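Local coordinates for protein cyclic UMP-AMP synthase (Rhodothermus marinus SG0.5JP17-172, PDB 6E0L) that joins UTP and ATP into the second messenger 3',3'-cUAMP, with magnesium as cofactor, to signal phage infection in a CBASS antivirus system, at residues 129-134 / 153-158; 114-119 / 157-162; 42-47 / 62-67. All blocks are in the same frame, centred on the assembly; numbering follows the deposited sequence.

How the contacts relate
Contacts 1 and 3 pair strands of the mixed sheet of the nucleotidyltransferase fold, contact 2 joins the turns that follow strands 112-114 and 150-157, and each touches the same bound uridine nucleotide. In chain order contact 3 (42-47 / 62-67) closes first; contact 2 opens next, at 114, then contact 1, at 129, and their second segments share Val157 and Pro158. Strand 127-138 of contact 1 runs parallel to strand 61-68 of contact 3, with probable backbone hydrogen bonds between them and the contact centres about 10 Å apart. Contact 2 sits about 8 Å from contact 1 and about 17 Å from contact 3, centre to centre. The metal, base and triphosphate ends of the active site are thus built from one sheet and its loops.

Contact 1 (129-134 / 153-158); sequences DVVVCI and MTFYVP. With 2KH (5'-O-[(S)-hydroxy{[(S)-hydroxy(phosphonooxy)phosphoryl]amino}phosphoryl]uridine), chain D.
Val131 lays its CG1 methyl against two side chains of the opposing strand: CD1 of the Phe155 ring at 3.6 Å, approached obliquely, and the terminal methyl CE of Met153 at 3.7 Å. Both partners cross the valine at about a right angle. The valine's two branches have different tasks. CG1 is anti to the backbone N (chi1 175°) and serves the protein, while CG2, beside that nitrogen, reaches the uracil carbonyl, 3.2 Å from O2 of the uridine nucleotide. The Phe155 ring meets the same base with its edge, CZ lying 3.9 Å from the uracil N3.

Met153 packs along Cys133. Its chain bends at both chi2 and chi3, which folds it over that residue, and Cys133 SG rests 3.5 Å from Met153 CB. Beyond this pair the side chain of Cys133 also touches Val64 and that of Met153 touches Gln66, both on strand 61-68.

The backbones meet closely over a short length. Ile134 and Thr154 form an antiparallel hydrogen-bonded pair: Ile134 N donates to Thr154 O at 2.8 Å, with an angle of 165° at the hydrogen, and Thr154 N returns a more bent bond to Ile134 O. Toward Asp129 the strands splay apart, their directions 116° from one another. Near the fork, Val132 O faces the CB of Phe155 and accepts a bond from the indole NE1 of Trp92. Thr154 OG1 turns to Val164 O of the next strand.

A hairpin paired at one end and splayed at the other, where the uracil lies, is the general lesson here: strands 127-138 and 150-157 of the nucleotidyltransferase fold line the uracil pocket, with Asp129 of the magnesium site, whose carboxylate here pairs with Lys120, beyond it.

Contact 2 (114-119 / 157-162); sequences RGRKTL and VPSEDR. With 2KH (5'-O-[(S)-hydroxy{[(S)-hydroxy(phosphonooxy)phosphoryl]amino}phosphoryl]uridine), chain D.
Arg116 and Lys117, in the turn between strands 112-114 and 119-122, meet Val157 at the start of another turn, that between strands 150-157 and 162-166 of the nucleotidyltransferase sheet. This is the packed part of the contact, and Val157 is buried in it. The valine splits its methyls between two neighbours: CG1, anti to the backbone N, lies 3.5 Å from Arg116 O, and CG2 rests against the aliphatic CG of Lys117.

From there Lys117 runs extended past the uracil, placing its CD 3.7 Å from C6 of the nucleotide, and its ammonium comes near the bridging N3A. Arg162 NH2 approaches the same chain obliquely at CE. Two cations so near the triphosphate and two acids are probably well compensated: Glu160 OE1 takes a 2.8 Å salt bridge from Arg162 NE, close to the guanidinium plane but on the anti side of the carboxylate and 34° out of its plane, and Glu265 pairs with Arg162 NH1.

The first turn holds the gamma phosphate with three bonds, one of them weak. Arg116 N donates to O1G, Lys117 N donates weakly to O3G, and Thr118 OG1 also binds O3G, at 3.1 Å. All three residues belong to the UTP site, and the two backbone donors hold phosphate without spending a side chain.

The outer side is open to solvent. The exposed Arg116 side chain bends at chi2 (-67°) and swings across the equally exposed Ser159, meeting it obliquely, with NH1 3.3 Å from Ser159 CB. One water lies between the turns, beside Arg116 O, and accepts from Ser159 N at 3.0 Å.

Contact 3 (42-47 / 62-67); sequences EVYLQG and DVVVQL. With MG (magnesium ion), chain B; APC (diphosphomethylphosphonic acid adenosyl ester), chain C; 2KH (5'-O-[(S)-hydroxy{[(S)-hydroxy(phosphonooxy)phosphoryl]amino}phosphoryl]uridine), chain D.
Gln46 and Asp62 face each other where an antiparallel strand pair, 42-46 with 61-68, opens onto the active site of the nucleotidyltransferase fold. Backbone bonds set the register. Tyr44 and Val64 exchange two, as do Glu42 and Gln66; the bond from Val64 N to Tyr44 O is short, 2.7 Å, and almost straight. Gln46 N also donates to Asp62 O, at 2.8 Å.

Apolar packing divides between the faces. On that of Val43, Leu45, Val63 and Val65, the CG1 methyls of Val43 and Val63 touch at 3.6 Å, with helix 18-32 lying over them. On the other, Val64 lies over one face of the Tyr44 ring, offset toward the rim, in a CH-pi contact with its CB 3.9 Å from the ring centroid. Its CG1 methyl lies near Tyr44 CZ, and CG2 packs against the Gln46 amide.

Polar side chains complete that second face. Tyr44 OH donates to Gln66 OE1 at 2.8 Å, near the ring plane, while Gln66 NE2 bonds to Asn68 and Glu151. Glu42 runs alongside Gln66, but its carboxylate pairs with Lys169.

Ligand bonds fill the open end. Gln46 serves both nucleotides through the amide at the end of an extended side chain: OE1 accepts from the ATP analogue's O2' at 2.6 Å, and NE2 donates to the uracil O2 at 2.9 Å. This amide stands nearly perpendicular to the Asp62 carboxylate, whose OD1 receives a weak bond from the uridine O2'. The magnesium ion has six ligands, three analogue phosphate oxygens, two waters and Asp62 OD2 at 2.1 Å.

Contact 1 (129-134 / 153-158)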
# COMPACT_ATOMS: atom_id res chain seq x y z
N ASP A 129 -11.09 -3.82 -3.82
CA ASP A 129 -10.24 -3.50 -4.96
C ASP A 129 -9.28 -4.67 -5.12
O ASP A 129 -8.38 -4.85 -4.29
CB ASP A 129 -9.47 -2.20 -4.73
CG ASP A 129 -10.27 -0.95 -5.05
OD1 ASP A 129 -10.40 -0.61 -6.24
OD2 ASP A 129 -10.76 -0.30 -4.10
N VAL A 130 -9.50 -5.49 -6.14
CA VAL A 130 -8.81 -6.77 -6.24
C VAL A 130 -7.71 -6.60 -7.28
O VAL A 130 -8.00 -6.48 -8.48
CB VAL A 130 -9.80 -7.88 -6.61
CG1 VAL A 130 -9.09 -9.23 -6.72
CG2 VAL A 130 -10.90 -7.95 -5.58
N VAL A 131 -6.47 -6.72 -6.85
CA VAL A 131 -5.34 -6.69 -7.78
C VAL A 131 -5.02 -8.10 -8.23
O VAL A 131 -4.69 -8.97 -7.41
CB VAL A 131 -4.11 -6.02 -7.14
CG1 VAL A 131 -2.93 -6.10 -8.08
CG2 VAL A 131 -4.39 -4.60 -6.84
N VAL A 132 -5.17 -8.35 -9.52
CA VAL A 132 -4.86 -9.64 -10.13
C VAL A 132 -3.42 -9.57 -10.61
O VAL A 132 -3.08 -8.75 -11.46
CB VAL A 132 -5.82 -9.95 -11.29
CG1 VAL A 132 -5.43 -11.26 -11.98
CG2 VAL A 132 -7.27 -10.00 -10.81
N CYS A 133 -2.58 -10.45 -10.10
CA CYS A 133 -1.17 -10.27 -10.36
C CYS A 133 -0.52 -11.63 -10.44
O CYS A 133 -1.07 -12.63 -9.98
CB CYS A 133 -0.50 -9.40 -9.28
SG CYS A 133 -0.65 -10.06 -7.59
N ILE A 134 0.71 -11.63 -10.96
CA ILE A 134 1.51 -12.84 -11.04
C ILE A 134 2.75 -12.63 -10.19
O ILE A 134 3.28 -11.52 -10.13
CB ILE A 134 1.94 -13.07 -12.52
CG1 ILE A 134 0.74 -13.35 -13.44
CG2 ILE A 134 2.90 -14.24 -12.64
CD1 ILE A 134 0.02 -14.58 -13.16
N MET A 153 5.16 -9.03 -7.04
CA MET A 153 4.13 -9.44 -7.97
C MET A 153 4.04 -8.39 -9.05
O MET A 153 4.60 -7.29 -8.93
CB MET A 153 2.77 -9.62 -7.29
CG MET A 153 2.26 -8.43 -6.43
SD MET A 153 1.61 -7.04 -7.42
CE MET A 153 0.33 -6.41 -6.33
N THR A 154 3.35 -8.73 -10.13
CA THR A 154 3.27 -7.81 -11.25
C THR A 154 1.93 -7.97 -11.94
O THR A 154 1.33 -9.04 -11.93
CB THR A 154 4.43 -8.00 -12.26
OG1 THR A 154 4.40 -6.93 -13.21
CG2 THR A 154 4.37 -9.33 -12.98
N PHE A 155 1.47 -6.89 -12.57
CA PHE A 155 0.22 -6.95 -13.30
C PHE A 155 0.32 -5.98 -14.45
O PHE A 155 1.08 -5.00 -14.41
CB PHE A 155 -1.01 -6.61 -12.43
CG PHE A 155 -0.92 -5.31 -11.69
CD1 PHE A 155 -0.31 -5.22 -10.45
CD2 PHE A 155 -1.49 -4.17 -12.23
CE1 PHE A 155 -0.25 -4.00 -9.77
CE2 PHE A 155 -1.42 -2.94 -11.56
CZ PHE A 155 -0.81 -2.86 -10.34
N TYR A 156 -0.51 -6.21 -15.45
CA TYR A 156 -0.52 -5.38 -16.65
C TYR A 156 -1.63 -4.35 -16.52
O TYR A 156 -2.67 -4.61 -15.92
CB TYR A 156 -0.72 -6.27 -17.89
CG TYR A 156 -0.54 -5.58 -19.22
CD1 TYR A 156 0.68 -5.08 -19.62
CD2 TYR A 156 -1.61 -5.47 -20.10
CE1 TYR A 156 0.84 -4.45 -20.85
CE2 TYR A 156 -1.47 -4.86 -21.33
CZ TYR A 156 -0.24 -4.35 -21.70
OH TYR A 156 -0.11 -3.74 -22.91
N VAL A 157 -1.39 -3.17 -17.08
CA VAL A 157 -2.41 -2.12 -17.12
C VAL A 157 -2.78 -1.92 -18.58
O VAL A 157 -2.05 -1.25 -19.32
CB VAL A 157 -1.89 -0.82 -16.48
CG1 VAL A 157 -2.98 0.23 -16.37
CG2 VAL A 157 -1.31 -1.11 -15.11
N PRO A 158 -3.89 -2.51 -19.05
CA PRO A 158 -4.19 -2.45 -20.49
C PRO A 158 -4.39 -1.05 -21.05
O PRO A 158 -4.04 -0.81 -22.21
CB PRO A 158 -5.46 -3.30 -20.61
CG PRO A 158 -5.32 -4.29 -19.53
CD PRO A 158 -4.70 -3.53 -18.37
PA 2KH D . -5.33 4.10 -8.35
O1A 2KH D . -6.55 4.78 -7.75
O2A 2KH D . -4.07 4.80 -7.90
N3A 2KH D . -5.39 4.13 -10.05
O5' 2KH D . -5.26 2.51 -7.88
PB 2KH D . -6.88 4.34 -10.85
O1B 2KH D . -6.66 5.21 -12.08
O2B 2KH D . -7.89 5.00 -9.92
O3B 2KH D . -7.43 2.85 -11.33
PG 2KH D . -8.80 2.07 -10.81
O1G 2KH D . -9.90 2.23 -11.84
O2G 2KH D . -9.23 2.69 -9.50
O3G 2KH D . -8.46 0.60 -10.63
C5' 2KH D . -6.44 1.76 -7.79
C4' 2KH D . -6.17 0.52 -6.94
O4' 2KH D . -5.21 -0.18 -7.50
C1' 2KH D . -4.31 -0.82 -6.34
C2' 2KH D . -4.73 -0.26 -5.16
O2' 2KH D . -5.54 -1.24 -4.37
C3' 2KH D . -5.58 0.94 -5.54
O3' 2KH D . -6.58 1.16 -4.66
N1 2KH D . -2.95 -0.57 -6.67
C6 2KH D . -2.59 0.67 -7.35
C2 2KH D . -1.87 -1.56 -6.37
O2 2KH D . -2.12 -2.58 -5.82
N3 2KH D . -0.45 -1.28 -6.74
C4 2KH D . -0.09 -0.04 -7.42
O4 2KH D . 1.04 0.18 -7.72
C5 2KH D . -1.16 0.95 -7.73

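Contact 2 (114-119 / 157-162)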
# COMPACT_ATOMS: atom_id res chain seq x y z
N ARG A 114 -14.36 -4.32 -14.36
CA ARG A 114 -12.93 -4.18 -14.61
C ARG A 114 -12.55 -2.73 -14.41
O ARG A 114 -13.10 -1.84 -15.06
CB ARG A 114 -12.54 -4.58 -16.03
CG ARG A 114 -12.77 -6.03 -16.38
CD ARG A 114 -12.41 -6.30 -17.85
NE ARG A 114 -12.41 -7.73 -18.13
CZ ARG A 114 -12.08 -8.29 -19.29
NH1 ARG A 114 -11.69 -7.54 -20.32
NH2 ARG A 114 -12.14 -9.61 -19.42
N GLY A 115 -11.59 -2.48 -13.52
CA GLY A 115 -11.02 -1.16 -13.37
C GLY A 115 -9.70 -1.06 -14.13
O GLY A 115 -9.24 -2.01 -14.77
N ARG A 116 -9.07 0.11 -14.02
CA ARG A 116 -7.81 0.38 -14.70
C ARG A 116 -6.71 -0.59 -14.28
O ARG A 116 -5.99 -1.13 -15.13
CB ARG A 116 -7.37 1.82 -14.46
CG ARG A 116 -8.35 2.86 -14.98
CD ARG A 116 -8.44 2.86 -16.51
NE ARG A 116 -9.34 3.91 -16.99
CZ ARG A 116 -9.66 4.09 -18.27
NH1 ARG A 116 -9.17 3.29 -19.22
NH2 ARG A 116 -10.48 5.08 -18.61
N LYS A 117 -6.59 -0.84 -12.98
CA LYS A 117 -5.52 -1.67 -12.45
C LYS A 117 -6.04 -2.84 -11.63
O LYS A 117 -5.25 -3.66 -11.16
CB LYS A 117 -4.66 -0.82 -11.50
CG LYS A 117 -3.87 0.31 -12.12
CD LYS A 117 -3.15 1.09 -11.03
CE LYS A 117 -2.09 2.00 -11.61
NZ LYS A 117 -1.85 3.14 -10.71
N THR A 118 -7.34 -2.91 -11.40
CA THR A 118 -7.92 -3.87 -10.48
C THR A 118 -9.25 -4.36 -11.03
O THR A 118 -9.81 -3.79 -11.96
CB THR A 118 -8.14 -3.26 -9.09
OG1 THR A 118 -9.01 -2.13 -9.20
CG2 THR A 118 -6.83 -2.79 -8.47
N LEU A 119 -9.75 -5.42 -10.41
CA LEU A 119 -11.13 -5.83 -10.56
C LEU A 119 -11.82 -5.24 -9.34
O LEU A 119 -11.31 -5.34 -8.22
CB LEU A 119 -11.30 -7.35 -10.56
CG LEU A 119 -11.12 -8.11 -11.87
CD1 LEU A 119 -11.02 -9.57 -11.55
CD2 LEU A 119 -12.30 -7.84 -12.76
N VAL A 157 -1.39 -3.17 -17.08
CA VAL A 157 -2.41 -2.12 -17.12
C VAL A 157 -2.78 -1.92 -18.58
O VAL A 157 -2.05 -1.25 -19.32
CB VAL A 157 -1.89 -0.82 -16.48
CG1 VAL A 157 -2.98 0.23 -16.37
CG2 VAL A 157 -1.31 -1.11 -15.11
N PRO A 158 -3.89 -2.51 -19.05
CA PRO A 158 -4.19 -2.45 -20.49
C PRO A 158 -4.39 -1.05 -21.05
O PRO A 158 -4.04 -0.81 -22.21
CB PRO A 158 -5.46 -3.30 -20.61
CG PRO A 158 -5.32 -4.29 -19.53
CD PRO A 158 -4.70 -3.53 -18.37
N SER A 159 -4.92 -0.12 -20.26
CA SER A 159 -5.17 1.21 -20.79
C SER A 159 -3.90 2.01 -20.95
O SER A 159 -3.93 3.05 -21.62
CB SER A 159 -6.20 1.97 -19.92
OG SER A 159 -5.74 2.14 -18.60
N GLU A 160 -2.78 1.53 -20.41
CA GLU A 160 -1.53 2.28 -20.46
C GLU A 160 -0.38 1.48 -21.05
O GLU A 160 0.73 1.99 -21.11
CB GLU A 160 -1.14 2.79 -19.07
CG GLU A 160 -2.12 3.78 -18.54
CD GLU A 160 -2.04 3.93 -17.05
OE1 GLU A 160 -1.25 3.19 -16.43
OE2 GLU A 160 -2.77 4.78 -16.49
N ASP A 161 -0.64 0.25 -21.52
CA ASP A 161 0.38 -0.64 -22.09
C ASP A 161 1.66 -0.61 -21.26
O ASP A 161 2.71 -0.16 -21.71
CB ASP A 161 0.65 -0.29 -23.56
CG ASP A 161 1.72 -1.21 -24.20
OD1 ASP A 161 1.87 -2.38 -23.75
OD2 ASP A 161 2.42 -0.77 -25.15
N ARG A 162 1.54 -1.00 -19.99
CA ARG A 162 2.71 -1.09 -19.12
C ARG A 162 2.47 -2.09 -18.00
O ARG A 162 1.33 -2.40 -17.66
CB ARG A 162 3.03 0.31 -18.56
CG ARG A 162 2.15 0.72 -17.40
CD ARG A 162 2.52 2.11 -16.90
NE ARG A 162 1.50 2.66 -16.00
CZ ARG A 162 1.60 2.71 -14.67
NH1 ARG A 162 2.66 2.22 -14.05
NH2 ARG A 162 0.62 3.24 -13.95
PA 2KH D . -5.33 4.10 -8.35
O1A 2KH D . -6.55 4.78 -7.75
O2A 2KH D . -4.07 4.80 -7.90
N3A 2KH D . -5.39 4.13 -10.05
O5' 2KH D . -5.26 2.51 -7.88
PB 2KH D . -6.88 4.34 -10.85
O1B 2KH D . -6.66 5.21 -12.08
O2B 2KH D . -7.89 5.00 -9.92
O3B 2KH D . -7.43 2.85 -11.33
PG 2KH D . -8.80 2.07 -10.81
O1G 2KH D . -9.90 2.23 -11.84
O2G 2KH D . -9.23 2.69 -9.50
O3G 2KH D . -8.46 0.60 -10.63
C5' 2KH D . -6.44 1.76 -7.79
C4' 2KH D . -6.17 0.52 -6.94
O4' 2KH D . -5.21 -0.18 -7.50
C1' 2KH D . -4.31 -0.82 -6.34
C2' 2KH D . -4.73 -0.26 -5.16
O2' 2KH D . -5.54 -1.24 -4.37
C3' 2KH D . -5.58 0.94 -5.54
O3' 2KH D . -6.58 1.16 -4.66
N1 2KH D . -2.95 -0.57 -6.67
C6 2KH D . -2.59 0.67 -7.35
C2 2KH D . -1.87 -1.56 -6.37
O2 2KH D . -2.12 -2.58 -5.82
N3 2KH D . -0.45 -1.28 -6.74
C4 2KH D . -0.09 -0.04 -7.42
O4 2KH D . 1.04 0.18 -7.72
C5 2KH D . -1.16 0.95 -7.73
O HOH W 1 -6.09 -0.60 -17.56

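Contact 3 (42-47 / 62-67)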
# COMPACT_ATOMS: atom_id res chain seq x y z
N GLU A 42 -3.04 -17.38 -4.44
CA GLU A 42 -3.23 -17.03 -3.05
C GLU A 42 -3.98 -15.71 -2.99
O GLU A 42 -3.90 -14.89 -3.90
CB GLU A 42 -1.89 -16.95 -2.32
CG GLU A 42 -0.99 -15.86 -2.76
CD GLU A 42 0.24 -15.75 -1.88
OE1 GLU A 42 0.11 -15.95 -0.65
OE2 GLU A 42 1.33 -15.49 -2.41
N VAL A 43 -4.67 -15.50 -1.87
CA VAL A 43 -5.50 -14.32 -1.66
C VAL A 43 -5.11 -13.73 -0.32
O VAL A 43 -5.24 -14.39 0.72
CB VAL A 43 -7.00 -14.65 -1.68
CG1 VAL A 43 -7.82 -13.37 -1.60
CG2 VAL A 43 -7.36 -15.44 -2.92
N TYR A 44 -4.63 -12.49 -0.33
CA TYR A 44 -4.27 -11.83 0.91
C TYR A 44 -4.64 -10.37 0.81
O TYR A 44 -4.89 -9.85 -0.28
CB TYR A 44 -2.79 -12.06 1.26
CG TYR A 44 -1.78 -11.59 0.26
CD1 TYR A 44 -1.38 -12.43 -0.78
CD2 TYR A 44 -1.17 -10.36 0.37
CE1 TYR A 44 -0.42 -12.03 -1.70
CE2 TYR A 44 -0.20 -9.95 -0.54
CZ TYR A 44 0.16 -10.79 -1.57
OH TYR A 44 1.12 -10.39 -2.48
N LEU A 45 -4.66 -9.70 1.96
CA LEU A 45 -4.98 -8.28 1.97
C LEU A 45 -3.71 -7.48 1.86
O LEU A 45 -2.64 -7.89 2.31
CB LEU A 45 -5.67 -7.85 3.27
CG LEU A 45 -7.05 -8.25 3.71
CD1 LEU A 45 -7.41 -7.35 4.87
CD2 LEU A 45 -7.97 -7.96 2.56
N GLN A 46 -3.85 -6.29 1.29
CA GLN A 46 -2.78 -5.31 1.35
C GLN A 46 -3.44 -4.02 1.81
O GLN A 46 -4.63 -4.02 2.12
CB GLN A 46 -2.12 -5.17 -0.02
CG GLN A 46 -3.02 -4.54 -1.07
CD GLN A 46 -2.26 -4.21 -2.33
OE1 GLN A 46 -1.06 -3.96 -2.29
NE2 GLN A 46 -2.97 -4.06 -3.44
N GLY A 47 -2.73 -2.90 1.78
CA GLY A 47 -3.37 -1.62 2.10
C GLY A 47 -3.57 -1.44 3.59
O GLY A 47 -3.06 -2.19 4.43
N ASP A 62 -8.41 -3.55 0.09
CA ASP A 62 -7.40 -3.82 -0.93
C ASP A 62 -7.01 -5.31 -0.90
O ASP A 62 -6.36 -5.77 0.05
CB ASP A 62 -6.22 -2.91 -0.63
CG ASP A 62 -6.64 -1.44 -0.64
OD1 ASP A 62 -7.27 -0.98 -1.62
OD2 ASP A 62 -6.38 -0.74 0.37
N VAL A 63 -7.42 -6.07 -1.91
CA VAL A 63 -7.19 -7.51 -1.93
C VAL A 63 -6.21 -7.85 -3.05
O VAL A 63 -6.34 -7.36 -4.17
CB VAL A 63 -8.51 -8.30 -2.09
CG1 VAL A 63 -8.25 -9.80 -2.07
CG2 VAL A 63 -9.48 -7.90 -1.00
N VAL A 64 -5.26 -8.74 -2.76
CA VAL A 64 -4.31 -9.22 -3.75
C VAL A 64 -4.62 -10.67 -4.07
O VAL A 64 -4.72 -11.50 -3.16
CB VAL A 64 -2.86 -9.08 -3.26
CG1 VAL A 64 -1.90 -9.52 -4.37
CG2 VAL A 64 -2.56 -7.64 -2.82
N VAL A 65 -4.79 -10.97 -5.36
CA VAL A 65 -5.00 -12.32 -5.85
C VAL A 65 -3.78 -12.67 -6.70
O VAL A 65 -3.62 -12.14 -7.80
CB VAL A 65 -6.31 -12.44 -6.64
CG1 VAL A 65 -6.42 -13.84 -7.28
CG2 VAL A 65 -7.52 -12.21 -5.74
N GLN A 66 -2.90 -13.52 -6.19
CA GLN A 66 -1.57 -13.66 -6.75
C GLN A 66 -1.36 -15.09 -7.21
O GLN A 66 -1.45 -16.03 -6.41
CB GLN A 66 -0.50 -13.30 -5.72
CG GLN A 66 0.92 -13.56 -6.20
CD GLN A 66 1.96 -13.02 -5.26
OE1 GLN A 66 1.81 -11.93 -4.70
NE2 GLN A 66 3.02 -13.78 -5.08
N LEU A 67 -1.04 -15.26 -8.48
CA LEU A 67 -0.73 -16.58 -9.01
C LEU A 67 0.73 -16.91 -8.74
O LEU A 67 1.62 -16.09 -9.01
CB LEU A 67 -1.01 -16.64 -10.51
CG LEU A 67 -0.80 -18.01 -11.15
CD1 LEU A 67 -1.84 -18.96 -10.63
CD2 LEU A 67 -0.88 -17.95 -12.66
MG MG B . -6.73 1.23 0.92
PG APC C . -6.36 4.08 2.76
O1G APC C . -6.65 3.72 4.18
O2G APC C . -6.65 5.54 2.47
O3G APC C . -7.12 3.19 1.82
PB APC C . -4.03 2.54 1.89
O1B APC C . -5.06 1.44 1.77
O2B APC C . -2.95 2.13 2.86
O3B APC C . -4.75 3.85 2.54
PA APC C . -4.42 2.61 -1.16
O1A APC C . -5.78 2.17 -0.68
O2A APC C . -4.53 3.74 -2.16
C3A APC C . -3.32 3.05 0.27
O5' APC C . -3.70 1.34 -1.92
C5' APC C . -3.66 0.15 -1.18
C4' APC C . -2.37 -0.64 -1.51
O4' APC C . -2.18 -0.68 -2.81
C3' APC C . -1.12 0.06 -0.93
O3' APC C . -0.90 -0.22 0.40
C2' APC C . -0.03 -0.57 -1.84
O2' APC C . 0.26 -1.95 -1.29
C1' APC C . -0.59 -0.60 -3.04
N9 APC C . -0.38 0.66 -3.68
C8 APC C . -1.19 1.72 -3.81
N7 APC C . -0.53 2.67 -4.47
C5 APC C . 0.69 2.20 -4.76
C6 APC C . 1.75 2.77 -5.42
N6 APC C . 1.92 4.07 -6.03
N1 APC C . 2.87 2.10 -5.58
C2 APC C . 2.98 0.84 -5.08
N3 APC C . 1.94 0.26 -4.42
C4 APC C . 0.80 0.95 -4.26
PA 2KH D . -5.33 4.10 -8.35
O1A 2KH D . -6.55 4.78 -7.75
O2A 2KH D . -4.07 4.80 -7.90
N3A 2KH D . -5.39 4.13 -10.05
O5' 2KH D . -5.26 2.51 -7.88
PB 2KH D . -6.88 4.34 -10.85
O1B 2KH D . -6.66 5.21 -12.08
O2B 2KH D . -7.89 5.00 -9.92
O3B 2KH D . -7.43 2.85 -11.33
PG 2KH D . -8.80 2.07 -10.81
O1G 2KH D . -9.90 2.23 -11.84
O2G 2KH D . -9.23 2.69 -9.50
O3G 2KH D . -8.46 0.60 -10.63
C5' 2KH D . -6.44 1.76 -7.79
C4' 2KH D . -6.17 0.52 -6.94
O4' 2KH D . -5.21 -0.18 -7.50
C1' 2KH D . -4.31 -0.82 -6.34
C2' 2KH D . -4.73 -0.26 -5.16
O2' 2KH D . -5.54 -1.24 -4.37
C3' 2KH D . -5.58 0.94 -5.54
O3' 2KH D . -6.58 1.16 -4.66
N1 2KH D . -2.95 -0.57 -6.67
C6 2KH D . -2.59 0.67 -7.35
C2 2KH D . -1.87 -1.56 -6.37
O2 2KH D . -2.12 -2.58 -5.82
N3 2KH D . -0.45 -1.28 -6.74
C4 2KH D . -0.09 -0.04 -7.42
O4 2KH D . 1.04 0.18 -7.72
C5 2KH D . -1.16 0.95 -7.73
O HOH W 2 -7.06 -2.60 2.61
O HOH W 3 -8.63 1.30 0.03
O HOH W 4 -7.70 0.13 2.62